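Local coordinates for protein pseudoalteromonas arctica PAMC 21717 (Pseudoalteromonas arctica, PDB 5YL7) that probably cleaves peptide bonds as a cold-active, calcium-binding serine protease of the subtilase family from a psychrophilic bacterium, at residues 105-110 with 283-288; 110-115 with 121-126; 196-201 with 210-215; 311-316 with 331-336. All coordinates share one frame; numbering follows the deposited sequence.

Contact 1: residues 105-110 with 283-288; sequences AGTVAA and AAPHVA
Thr107 lays its methyl CG2 over one face of the His286 imidazole. CG2 stands 3.9 Å from the ring centroid and 15° off the ring normal, a CH-pi contact off-centre over the ring. The same methyl lies 3.8 Å from Pro285 CB, so it sits in the notch between proline and histidine. With OG1 beside the backbone N (chi1 -59°), CG2 stands anti to that N and points at the other helix. The hydroxyl makes a weak bond to His103 O. Val108 adds its CG2 branch, 3.6 Å from Pro285 CB, the two side chains crossing at about a right angle. The two short helix segments run in nearly the same direction, with axes 8.2 Å apart and crossing at -28°. Pro285 has no N-H to give to the preceding turn, and the helix kinks there. In subtilases these two central helices carry the catalytic histidine and serine near their starts. Here these are probably His100 and Ser281, and Pro285 lies near that site without touching it. Strand 167-170 packs on Pro285 and Ala288. The His286 nitrogens are bound away from this contact, ND1 to Met282 O and NE2 to His13 ND1. Those two bonds fix the rotation of the ring and satisfy its polar atoms in a buried setting. Thr107 meets an imidazole face and the proline ring, and the joint between the helices is apolar.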
loop_
_atom_site.group_PDB
_atom_site.type_symbol
_atom_site.label_atom_id
_atom_site.label_comp_id
_atom_site.label_asym_id
_atom_site.label_seq_id
_atom_site.Cartn_x
_atom_site.Cartn_y
_atom_site.Cartn_z
ATOM N N ALA A 105 -2.062 0.895 5.588
ATOM C CA ALA A 105 -2.892 2.091 5.653
ATOM C C ALA A 105 -2.210 3.256 6.389
ATOM O O ALA A 105 -2.437 4.405 6.021
ATOM C CB ALA A 105 -4.258 1.784 6.260
ATOM N N GLY A 106 -1.475 2.919 7.464
ATOM C CA GLY A 106 -0.746 3.975 8.162
ATOM C C GLY A 106 0.341 4.644 7.359
ATOM O O GLY A 106 0.557 5.855 7.487
ATOM N N THR A 107 0.990 3.868 6.457
ATOM C CA THR A 107 1.949 4.513 5.591
ATOM C C THR A 107 1.257 5.480 4.668
ATOM O O THR A 107 1.742 6.591 4.402
ATOM C CB THR A 107 2.780 3.464 4.768
ATOM O OG1 THR A 107 3.446 2.630 5.742
ATOM C CG2 THR A 107 3.697 4.088 3.830
ATOM N N VAL A 108 0.086 5.097 4.160
ATOM C CA VAL A 108 -0.648 6.031 3.285
ATOM C C VAL A 108 -1.131 7.272 4.038
ATOM O O VAL A 108 -0.917 8.407 3.542
ATOM C CB VAL A 108 -1.864 5.365 2.631
ATOM C CG1 VAL A 108 -2.649 6.394 1.796
ATOM C CG2 VAL A 108 -1.400 4.154 1.786
ATOM N N ALA A 109 -1.711 7.109 5.203
ATOM C CA ALA A 109 -2.468 8.211 5.810
ATOM C C ALA A 109 -2.608 8.083 7.345
ATOM O O ALA A 109 -3.622 8.527 7.888
ATOM C CB ALA A 109 -3.793 8.369 5.117
ATOM N N ALA A 110 -1.575 7.702 8.084
ATOM C CA ALA A 110 -1.598 7.870 9.530
ATOM C C ALA A 110 -1.863 9.346 9.819
ATOM O O ALA A 110 -1.427 10.262 9.151
ATOM C CB ALA A 110 -0.322 7.459 10.196
ATOM N N ALA A 283 6.823 -0.529 0.349
ATOM C CA ALA A 283 7.209 0.450 -0.690
ATOM C C ALA A 283 5.995 0.982 -1.429
ATOM O O ALA A 283 5.864 2.194 -1.667
ATOM C CB ALA A 283 8.191 -0.245 -1.643
ATOM N N ALA A 284 5.083 0.108 -1.826
ATOM C CA ALA A 284 3.872 0.527 -2.564
ATOM C C ALA A 284 3.086 1.650 -1.914
ATOM O O ALA A 284 2.782 2.613 -2.633
ATOM C CB ALA A 284 3.003 -0.694 -2.898
ATOM N N PRO A 285 2.803 1.605 -0.637
ATOM C CA PRO A 285 1.943 2.725 -0.042
ATOM C C PRO A 285 2.711 4.009 -0.003
ATOM O O PRO A 285 2.049 5.064 0.042
ATOM C CB PRO A 285 1.546 2.184 1.310
ATOM C CG PRO A 285 2.597 1.120 1.595
ATOM C CD PRO A 285 2.814 0.460 0.311
ATOM N N HIS A 286 4.034 4.022 0.008
ATOM C CA HIS A 286 4.753 5.292 -0.204
ATOM C C HIS A 286 4.373 5.869 -1.520
ATOM O O HIS A 286 4.120 7.107 -1.664
ATOM C CB HIS A 286 6.256 5.101 -0.083
ATOM C CG HIS A 286 6.802 4.893 1.314
ATOM N ND1 HIS A 286 6.924 3.675 1.920
ATOM C CD2 HIS A 286 7.281 5.809 2.231
ATOM C CE1 HIS A 286 7.453 3.885 3.126
ATOM N NE2 HIS A 286 7.698 5.154 3.336
ATOM N N VAL A 287 4.382 5.057 -2.576
ATOM C CA VAL A 287 4.048 5.517 -3.912
ATOM C C VAL A 287 2.549 5.884 -4.031
ATOM O O VAL A 287 2.249 6.915 -4.663
ATOM C CB VAL A 287 4.470 4.484 -4.950
ATOM C CG1 VAL A 287 4.120 4.902 -6.373
ATOM C CG2 VAL A 287 5.915 4.177 -4.793
ATOM N N ALA A 288 1.679 5.125 -3.419
ATOM C CA ALA A 288 0.260 5.464 -3.413
ATOM C C ALA A 288 0.060 6.778 -2.730
ATOM O O ALA A 288 -0.747 7.569 -3.185
ATOM C CB ALA A 288 -0.543 4.343 -2.765
#

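Contact 2: residues 110-115 with 121-126; sequences AVTNNG and VAYNAK. With CA (calcium ion), chain C.
Thr112 and Tyr123 meet at about a right angle, the threonine methyl above the phenol ring. Thr112 CG2 lies 3.7 Å from the ring centroid and 16° off its normal, a CH-pi contact. Tyr123 CG stands between its backbone N and carbonyl carbon (chi1 57°), which turns the ring up against the threonine. The packing is tight at the ring root, where Thr112 OG1 is 3.1 Å from Tyr123 CB. That hydroxyl is held by its bond to Ala110 O, 2.9 Å long, approaching from above the carbonyl plane. Asn113 leans in obliquely near the phenol end, its amide plane 85° from the ring; the polar end of Asn113 is engaged mainly with Asn4. Residues 110-115 belong to a calcium-binding loop between helix 100-109 and strand 126-131, consistent with the strong calcium site of subtilisins. Val111 O binds the calcium ion at 2.3 Å and Asn114 OD1 at 2.5 Å. Asp5, Asp49, Glu116 and Val118 complete the site, so the N-terminal arm is tied to the same loop. Asp5 has a second task, accepting a bond from Asn113 N. Tyr123 sits in the type I turn from Ala122 to Ala125, which leads into strand 126-131. A water joins the two backbones beside the CH-pi contact. It accepts from Thr112 N at 2.9 Å and donates to Tyr123 O at 2.8 Å.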
loop_
_atom_site.group_PDB
_atom_site.type_symbol
_atom_site.label_atom_id
_atom_site.label_comp_id
_atom_site.label_asym_id
_atom_site.label_seq_id
_atom_site.Cartn_x
_atom_site.Cartn_y
_atom_site.Cartn_z
ATOM N N ALA A 110 -1.575 7.702 8.084
ATOM C CA ALA A 110 -1.598 7.870 9.530
ATOM C C ALA A 110 -1.863 9.346 9.819
ATOM O O ALA A 110 -1.427 10.262 9.151
ATOM C CB ALA A 110 -0.322 7.459 10.196
ATOM N N VAL A 111 -2.569 9.521 10.959
ATOM C CA VAL A 111 -2.891 10.868 11.444
ATOM C C VAL A 111 -1.623 11.565 11.868
ATOM O O VAL A 111 -0.854 11.002 12.643
ATOM C CB VAL A 111 -3.900 10.783 12.559
ATOM C CG1 VAL A 111 -4.163 12.251 13.074
ATOM C CG2 VAL A 111 -5.220 10.116 12.190
ATOM N N THR A 112 -1.362 12.717 11.320
ATOM C CA THR A 112 -0.101 13.403 11.409
ATOM C C THR A 112 -0.318 14.779 12.124
ATOM O O THR A 112 -1.364 15.377 12.030
ATOM C CB THR A 112 0.481 13.521 10.012
ATOM O OG1 THR A 112 0.673 12.159 9.534
ATOM C CG2 THR A 112 1.799 14.195 9.931
ATOM N N ASN A 113 0.781 15.192 12.766
ATOM C CA ASN A 113 0.758 16.482 13.540
ATOM C C ASN A 113 -0.160 16.399 14.642
ATOM O O ASN A 113 -0.655 17.464 15.105
ATOM C CB ASN A 113 0.445 17.663 12.643
ATOM C CG ASN A 113 1.634 18.127 12.016
ATOM O OD1 ASN A 113 2.677 18.277 12.695
ATOM N ND2 ASN A 113 1.491 18.491 10.744
ATOM N N ASN A 114 -0.416 15.230 15.215
ATOM C CA ASN A 114 -1.249 15.035 16.398
ATOM C C ASN A 114 -0.440 14.727 17.653
ATOM O O ASN A 114 -0.973 14.265 18.641
ATOM C CB ASN A 114 -2.378 14.011 16.171
ATOM C CG ASN A 114 -1.835 12.589 15.938
ATOM O OD1 ASN A 114 -0.658 12.411 15.566
ATOM N ND2 ASN A 114 -2.646 11.597 16.205
ATOM N N GLY A 115 0.883 14.887 17.583
ATOM C CA GLY A 115 1.694 14.673 18.724
ATOM C C GLY A 115 1.819 13.326 19.256
ATOM O O GLY A 115 2.247 13.031 20.399
ATOM N N VAL A 121 2.209 9.404 4.618
ATOM C CA VAL A 121 2.700 10.084 3.429
ATOM C C VAL A 121 1.713 11.094 2.933
ATOM O O VAL A 121 2.102 12.218 2.565
ATOM C CB VAL A 121 3.013 9.019 2.351
ATOM C CG1 VAL A 121 3.364 9.682 1.039
ATOM C CG2 VAL A 121 4.152 8.117 2.819
ATOM N N ALA A 122 0.454 10.709 2.810
ATOM C CA ALA A 122 -0.628 11.580 2.348
ATOM C C ALA A 122 -1.574 11.772 3.505
ATOM O O ALA A 122 -2.718 11.341 3.492
ATOM C CB ALA A 122 -1.318 11.038 1.125
ATOM N N TYR A 123 -1.107 12.516 4.537
ATOM C CA TYR A 123 -1.744 12.522 5.833
ATOM C C TYR A 123 -3.049 13.327 5.889
ATOM O O TYR A 123 -3.789 13.158 6.906
ATOM C CB TYR A 123 -0.785 12.932 6.930
ATOM C CG TYR A 123 -0.133 14.268 6.762
ATOM C CD1 TYR A 123 -0.815 15.457 7.058
ATOM C CD2 TYR A 123 1.147 14.389 6.386
ATOM C CE1 TYR A 123 -0.183 16.699 7.007
ATOM C CE2 TYR A 123 1.792 15.602 6.289
ATOM C CZ TYR A 123 1.109 16.730 6.648
ATOM O OH TYR A 123 1.808 17.954 6.651
ATOM N N ASN A 124 -3.361 14.093 4.866
ATOM C CA ASN A 124 -4.718 14.736 4.789
ATOM C C ASN A 124 -5.628 14.070 3.784
ATOM O O ASN A 124 -6.734 14.500 3.594
ATOM C CB ASN A 124 -4.577 16.230 4.522
ATOM C CG ASN A 124 -4.159 17.014 5.727
ATOM O OD1 ASN A 124 -4.467 16.694 6.852
ATOM N ND2 ASN A 124 -3.294 17.983 5.479
ATOM N N ALA A 125 -5.173 12.921 3.190
ATOM C CA ALA A 125 -6.062 12.070 2.418
ATOM C C ALA A 125 -6.898 11.272 3.371
ATOM O O ALA A 125 -6.692 11.237 4.578
ATOM C CB ALA A 125 -5.261 11.185 1.481
ATOM N N LYS A 126 -7.810 10.470 2.827
ATOM C CA LYS A 126 -8.566 9.498 3.561
ATOM C C LYS A 126 -8.441 8.125 2.912
ATOM O O LYS A 126 -8.258 8.054 1.641
ATOM C CB LYS A 126 -10.045 9.839 3.610
ATOM C CG LYS A 126 -10.325 11.142 4.253
ATOM C CD LYS A 126 -10.118 11.089 5.732
ATOM C CE LYS A 126 -11.026 12.140 6.478
ATOM N NZ LYS A 126 -10.537 13.480 6.224
HETATM CA CA CA C . 0.512 10.562 14.445
HETATM O O HOH W 1 -3.469 13.817 9.596
#

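Contact 3: residues 196-201 with 210-215; sequences VVIAAG and YNPGNC
Ile198 points its CB at the turn that starts with Pro212, and its two branches divide the work. CG1 stands beside the backbone N (chi1 -55°), leaving CG2 anti to it. CG2 rests 3.6 Å from Gly213 N and 3.8 Å from Pro212 CG. CG1 carries the chain onward, extended at chi2. The tip, CD1, reaches 3.5 Å from Pro212 O and also lies alongside the CB and CG of the proline. The isoleucine thus lies along the Pro212-Gly213 peptide. Pro212 follows a cis peptide bond and opens a type I turn that ends at Cys215. Cys215 is anchored to Cys178 by a disulfide. Further along, Tyr210 brings only its CB to Ala200 O, at 3.9 Å. Its ring turns off elsewhere, and its hydroxyl bonds to Asp205. The backbones are bridged by water. One water lies 2.8 Å from Ala200 O and 3.2 Å from Tyr210 O, within bonding range of both. Two further sites lie between Ala199 O and Gly213 N, but they are too close to each other to be filled together, so their detail is doubtful. Strand 195-199 belongs to the parallel central sheet, and strand 210-211 pairs antiparallel with strand 174-175. In subtilases the Ala-Ala-Gly turn after the sheet strand and the facing segment with its cis proline line the S1 specificity pocket. The waters bridging the two backbones are consistent with that site.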
loop_
_atom_site.group_PDB
_atom_site.type_symbol
_atom_site.label_atom_id
_atom_site.label_comp_id
_atom_site.label_asym_id
_atom_site.label_seq_id
_atom_site.Cartn_x
_atom_site.Cartn_y
_atom_site.Cartn_z
ATOM N N VAL A 196 -3.593 2.771 -10.181
ATOM C CA VAL A 196 -3.430 1.495 -9.471
ATOM C C VAL A 196 -1.953 1.288 -9.155
ATOM O O VAL A 196 -1.174 1.174 -10.108
ATOM C CB VAL A 196 -4.017 0.348 -10.289
ATOM C CG1 VAL A 196 -3.896 -0.941 -9.492
ATOM C CG2 VAL A 196 -5.484 0.592 -10.582
ATOM N N VAL A 197 -1.606 1.219 -7.881
ATOM C CA VAL A 197 -0.235 1.065 -7.420
ATOM C C VAL A 197 -0.089 -0.261 -6.759
ATOM O O VAL A 197 -0.882 -0.607 -5.889
ATOM C CB VAL A 197 0.080 2.237 -6.427
ATOM C CG1 VAL A 197 1.534 2.104 -5.931
ATOM C CG2 VAL A 197 -0.099 3.594 -7.111
ATOM N N ILE A 198 0.974 -1.019 -7.145
ATOM C CA ILE A 198 1.104 -2.418 -6.777
ATOM C C ILE A 198 2.520 -2.731 -6.338
ATOM O O ILE A 198 3.513 -2.224 -6.881
ATOM C CB ILE A 198 0.717 -3.342 -7.950
ATOM C CG1 ILE A 198 -0.706 -2.970 -8.418
ATOM C CG2 ILE A 198 0.811 -4.803 -7.515
ATOM C CD1 ILE A 198 -1.253 -3.793 -9.563
ATOM N N ALA A 199 2.612 -3.541 -5.270
ATOM C CA ALA A 199 3.886 -4.128 -4.838
ATOM C C ALA A 199 4.384 -5.164 -5.799
ATOM O O ALA A 199 3.677 -6.110 -6.149
ATOM C CB ALA A 199 3.738 -4.738 -3.502
ATOM N N ALA A 200 5.678 -5.084 -6.177
ATOM C CA ALA A 200 6.217 -6.046 -7.225
ATOM C C ALA A 200 6.464 -7.362 -6.690
ATOM O O ALA A 200 6.661 -8.332 -7.546
ATOM C CB ALA A 200 7.476 -5.486 -7.799
ATOM N N GLY A 201 6.510 -7.623 -5.401
ATOM C CA GLY A 201 6.775 -8.931 -4.798
ATOM C C GLY A 201 8.187 -9.087 -4.252
ATOM O O GLY A 201 9.075 -8.317 -4.530
ATOM N N TYR A 210 5.164 -12.292 -11.593
ATOM C CA TYR A 210 4.488 -12.051 -10.350
ATOM C C TYR A 210 3.314 -11.063 -10.569
ATOM O O TYR A 210 3.536 -10.002 -11.152
ATOM C CB TYR A 210 5.431 -11.577 -9.236
ATOM C CG TYR A 210 6.462 -12.623 -8.913
ATOM C CD1 TYR A 210 6.155 -13.682 -8.061
ATOM C CD2 TYR A 210 7.624 -12.712 -9.597
ATOM C CE1 TYR A 210 7.100 -14.686 -7.872
ATOM C CE2 TYR A 210 8.573 -13.747 -9.429
ATOM C CZ TYR A 210 8.232 -14.677 -8.508
ATOM O OH TYR A 210 9.169 -15.718 -8.237
ATOM N N ASN A 211 2.153 -11.469 -10.163
ATOM C CA ASN A 211 0.917 -10.708 -10.356
ATOM C C ASN A 211 0.455 -10.081 -9.046
ATOM O O ASN A 211 0.759 -10.684 -7.970
ATOM C CB ASN A 211 -0.205 -11.634 -10.981
ATOM C CG ASN A 211 -0.572 -12.780 -10.121
ATOM O OD1 ASN A 211 -1.317 -12.643 -9.165
ATOM N ND2 ASN A 211 0.025 -13.907 -10.382
ATOM N N PRO A 212 -0.345 -9.054 -9.005
ATOM C CA PRO A 212 -0.814 -8.305 -10.180
ATOM C C PRO A 212 0.154 -7.244 -10.649
ATOM O O PRO A 212 -0.179 -6.481 -11.573
ATOM C CB PRO A 212 -2.122 -7.685 -9.668
ATOM C CG PRO A 212 -1.870 -7.475 -8.174
ATOM C CD PRO A 212 -1.047 -8.668 -7.763
ATOM N N GLY A 213 1.390 -7.210 -10.165
ATOM C CA GLY A 213 2.298 -6.232 -10.637
ATOM C C GLY A 213 2.655 -6.298 -12.086
ATOM O O GLY A 213 3.027 -5.329 -12.732
ATOM N N ASN A 214 2.556 -7.529 -12.658
ATOM C CA ASN A 214 2.753 -7.797 -14.076
ATOM C C ASN A 214 1.530 -7.528 -14.916
ATOM O O ASN A 214 1.598 -7.714 -16.145
ATOM C CB ASN A 214 3.302 -9.214 -14.270
ATOM C CG ASN A 214 2.339 -10.284 -13.876
ATOM O OD1 ASN A 214 1.226 -10.014 -13.430
ATOM N ND2 ASN A 214 2.761 -11.568 -14.030
ATOM N N CYS A 215 0.459 -7.005 -14.348
ATOM C CA CYS A 215 -0.694 -6.596 -15.165
ATOM C C CYS A 215 -0.305 -5.331 -15.890
ATOM O O CYS A 215 0.685 -4.622 -15.637
ATOM C CB CYS A 215 -1.854 -6.345 -14.272
ATOM S SG CYS A 215 -2.440 -7.800 -13.370
HETATM O O HOH W 2 3.238 -8.131 -8.234
HETATM O O HOH W 3 1.958 -8.063 -7.111
HETATM O O HOH W 4 5.550 -7.803 -10.101
#

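Contact 4: residues 311-316 with 331-336; sequences KSTTRS and AAAAVA
The Ala333-Ala334 peptide is the flat group here, and the Thr313 side chain lies over one face of it. This joins the end of helix 303-312 to the C-terminal helix 331-338 of the subtilase fold. Thr313 CB stands above the peptide, 3.9 Å from both Ala333 C and Ala334 N. CG2 settles near the carbonyl end, 3.7 Å from Ala333 O. OG1 settles toward the other end, 3.4 Å from Ala334 CA and 3.6 Å from Ala334 CB. At chi1 65°, OG1 lies between the backbone N and the carbonyl carbon. This turns it back to its own helix, where it bonds to Ile309 O. The hydroxyl is thus satisfied locally and meets the alanine helix by packing alone. Thr313 is also the first residue to leave helical backbone angles, so the contact sits where the chain turns off. Short alanine side chains let the two backbones come close, with the CA atoms of Thr313 and Ala334 5.5 Å apart. Ala334 also touches Val290 and Ile294 of helix 280-297. Ala333 CB rests 3.7 Å from Thr313 O.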
loop_
_atom_site.group_PDB
_atom_site.type_symbol
_atom_site.label_atom_id
_atom_site.label_comp_id
_atom_site.label_asym_id
_atom_site.label_seq_id
_atom_site.Cartn_x
_atom_site.Cartn_y
_atom_site.Cartn_z
ATOM N N LYS A 311 7.014 8.395 -12.565
ATOM C CA LYS A 311 8.159 7.802 -13.265
ATOM C C LYS A 311 9.141 8.881 -13.719
ATOM O O LYS A 311 10.347 8.637 -13.722
ATOM C CB LYS A 311 7.720 7.000 -14.452
ATOM C CG LYS A 311 6.949 5.719 -14.058
ATOM C CD LYS A 311 6.520 4.857 -15.273
ATOM C CE LYS A 311 7.728 4.252 -15.882
ATOM N NZ LYS A 311 7.318 3.116 -16.773
ATOM N N SER A 312 8.633 10.037 -14.110
ATOM C CA SER A 312 9.507 11.037 -14.754
ATOM C C SER A 312 10.246 11.882 -13.771
ATOM O O SER A 312 11.142 12.626 -14.182
ATOM C CB SER A 312 8.691 11.905 -15.707
ATOM O OG SER A 312 7.951 11.210 -16.686
ATOM N N THR A 313 9.894 11.870 -12.491
ATOM C CA THR A 313 10.469 12.727 -11.460
ATOM C C THR A 313 11.277 12.007 -10.420
ATOM O O THR A 313 11.625 12.570 -9.402
ATOM C CB THR A 313 9.386 13.606 -10.790
ATOM O OG1 THR A 313 8.479 12.736 -10.100
ATOM C CG2 THR A 313 8.639 14.442 -11.803
ATOM N N THR A 314 11.575 10.728 -10.647
ATOM C CA THR A 314 12.331 9.966 -9.668
ATOM C C THR A 314 13.803 10.524 -9.579
ATOM O O THR A 314 14.296 11.178 -10.528
ATOM C CB THR A 314 12.418 8.486 -10.015
ATOM O OG1 THR A 314 12.953 8.352 -11.346
ATOM C CG2 THR A 314 11.134 7.788 -9.936
ATOM N N ARG A 315 14.414 10.205 -8.500
ATOM C CA ARG A 315 15.811 10.578 -8.236
ATOM C C ARG A 315 16.678 9.361 -8.341
ATOM O O ARG A 315 16.239 8.213 -8.420
ATOM C CB ARG A 315 15.955 11.230 -6.853
ATOM C CG ARG A 315 15.856 10.248 -5.654
ATOM C CD ARG A 315 15.975 10.827 -4.332
ATOM N NE ARG A 315 15.730 9.793 -3.379
ATOM C CZ ARG A 315 16.538 9.022 -2.742
ATOM N NH1 ARG A 315 16.109 8.378 -1.670
ATOM N NH2 ARG A 315 17.821 8.773 -3.070
ATOM N N SER A 316 18.008 9.580 -8.428
ATOM C CA SER A 316 18.984 8.549 -8.614
ATOM C C SER A 316 19.046 7.571 -7.458
ATOM O O SER A 316 18.833 7.943 -6.309
ATOM C CB SER A 316 20.405 9.127 -8.845
ATOM O OG SER A 316 20.459 9.926 -10.042
ATOM N N ALA A 331 9.045 12.643 -3.692
ATOM C CA ALA A 331 7.722 13.286 -3.488
ATOM C C ALA A 331 7.756 14.752 -3.870
ATOM O O ALA A 331 6.793 15.267 -4.428
ATOM C CB ALA A 331 7.302 13.147 -2.063
ATOM N N ALA A 332 8.792 15.439 -3.454
ATOM C CA ALA A 332 8.872 16.911 -3.749
ATOM C C ALA A 332 8.872 17.211 -5.212
ATOM O O ALA A 332 8.118 18.081 -5.714
ATOM C CB ALA A 332 10.061 17.516 -3.076
ATOM N N ALA A 333 9.678 16.418 -5.974
ATOM C CA ALA A 333 9.734 16.627 -7.407
ATOM C C ALA A 333 8.445 16.283 -8.120
ATOM O O ALA A 333 8.023 16.904 -9.072
ATOM C CB ALA A 333 10.914 15.875 -8.011
ATOM N N ALA A 334 7.767 15.198 -7.665
ATOM C CA ALA A 334 6.516 14.825 -8.194
ATOM C C ALA A 334 5.429 15.899 -7.987
ATOM O O ALA A 334 4.700 16.185 -8.895
ATOM C CB ALA A 334 6.061 13.457 -7.581
ATOM N N VAL A 335 5.377 16.424 -6.742
ATOM C CA VAL A 335 4.389 17.502 -6.494
ATOM C C VAL A 335 4.705 18.730 -7.328
ATOM O O VAL A 335 3.755 19.311 -7.876
ATOM C CB VAL A 335 4.335 17.743 -5.010
ATOM C CG1 VAL A 335 3.701 19.085 -4.641
ATOM C CG2 VAL A 335 3.708 16.585 -4.258
ATOM N N ALA A 336 5.974 19.070 -7.466
ATOM C CA ALA A 336 6.340 20.184 -8.336
ATOM C C ALA A 336 5.887 19.970 -9.744
ATOM O O ALA A 336 5.350 20.878 -10.435
ATOM C CB ALA A 336 7.834 20.411 -8.301
#

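Overall arrangement
From the N terminus, contact 1 opens first, at helix 100-109, and closes 173 residues later on helix 280-297. Two shorter loops fall within that span. Contact 2 follows at once and shares Ala110; it closes the calcium-binding loop before strand 126-131. Its segment 121-126 returns to contact 1 through backbone bonds from Val121 and Ala122 to Thr107 and Val108. Contact 3 closes a short loop after strand 195-199, and Val197 of that strand packs on Ala284 and Val287. Contact 4 comes after contact 1 in series. It ties together the last two helices, with its centre about 17 Å from that of contact 1. Helix 280-297 links the sheet, the calcium loop and the C-terminal helix.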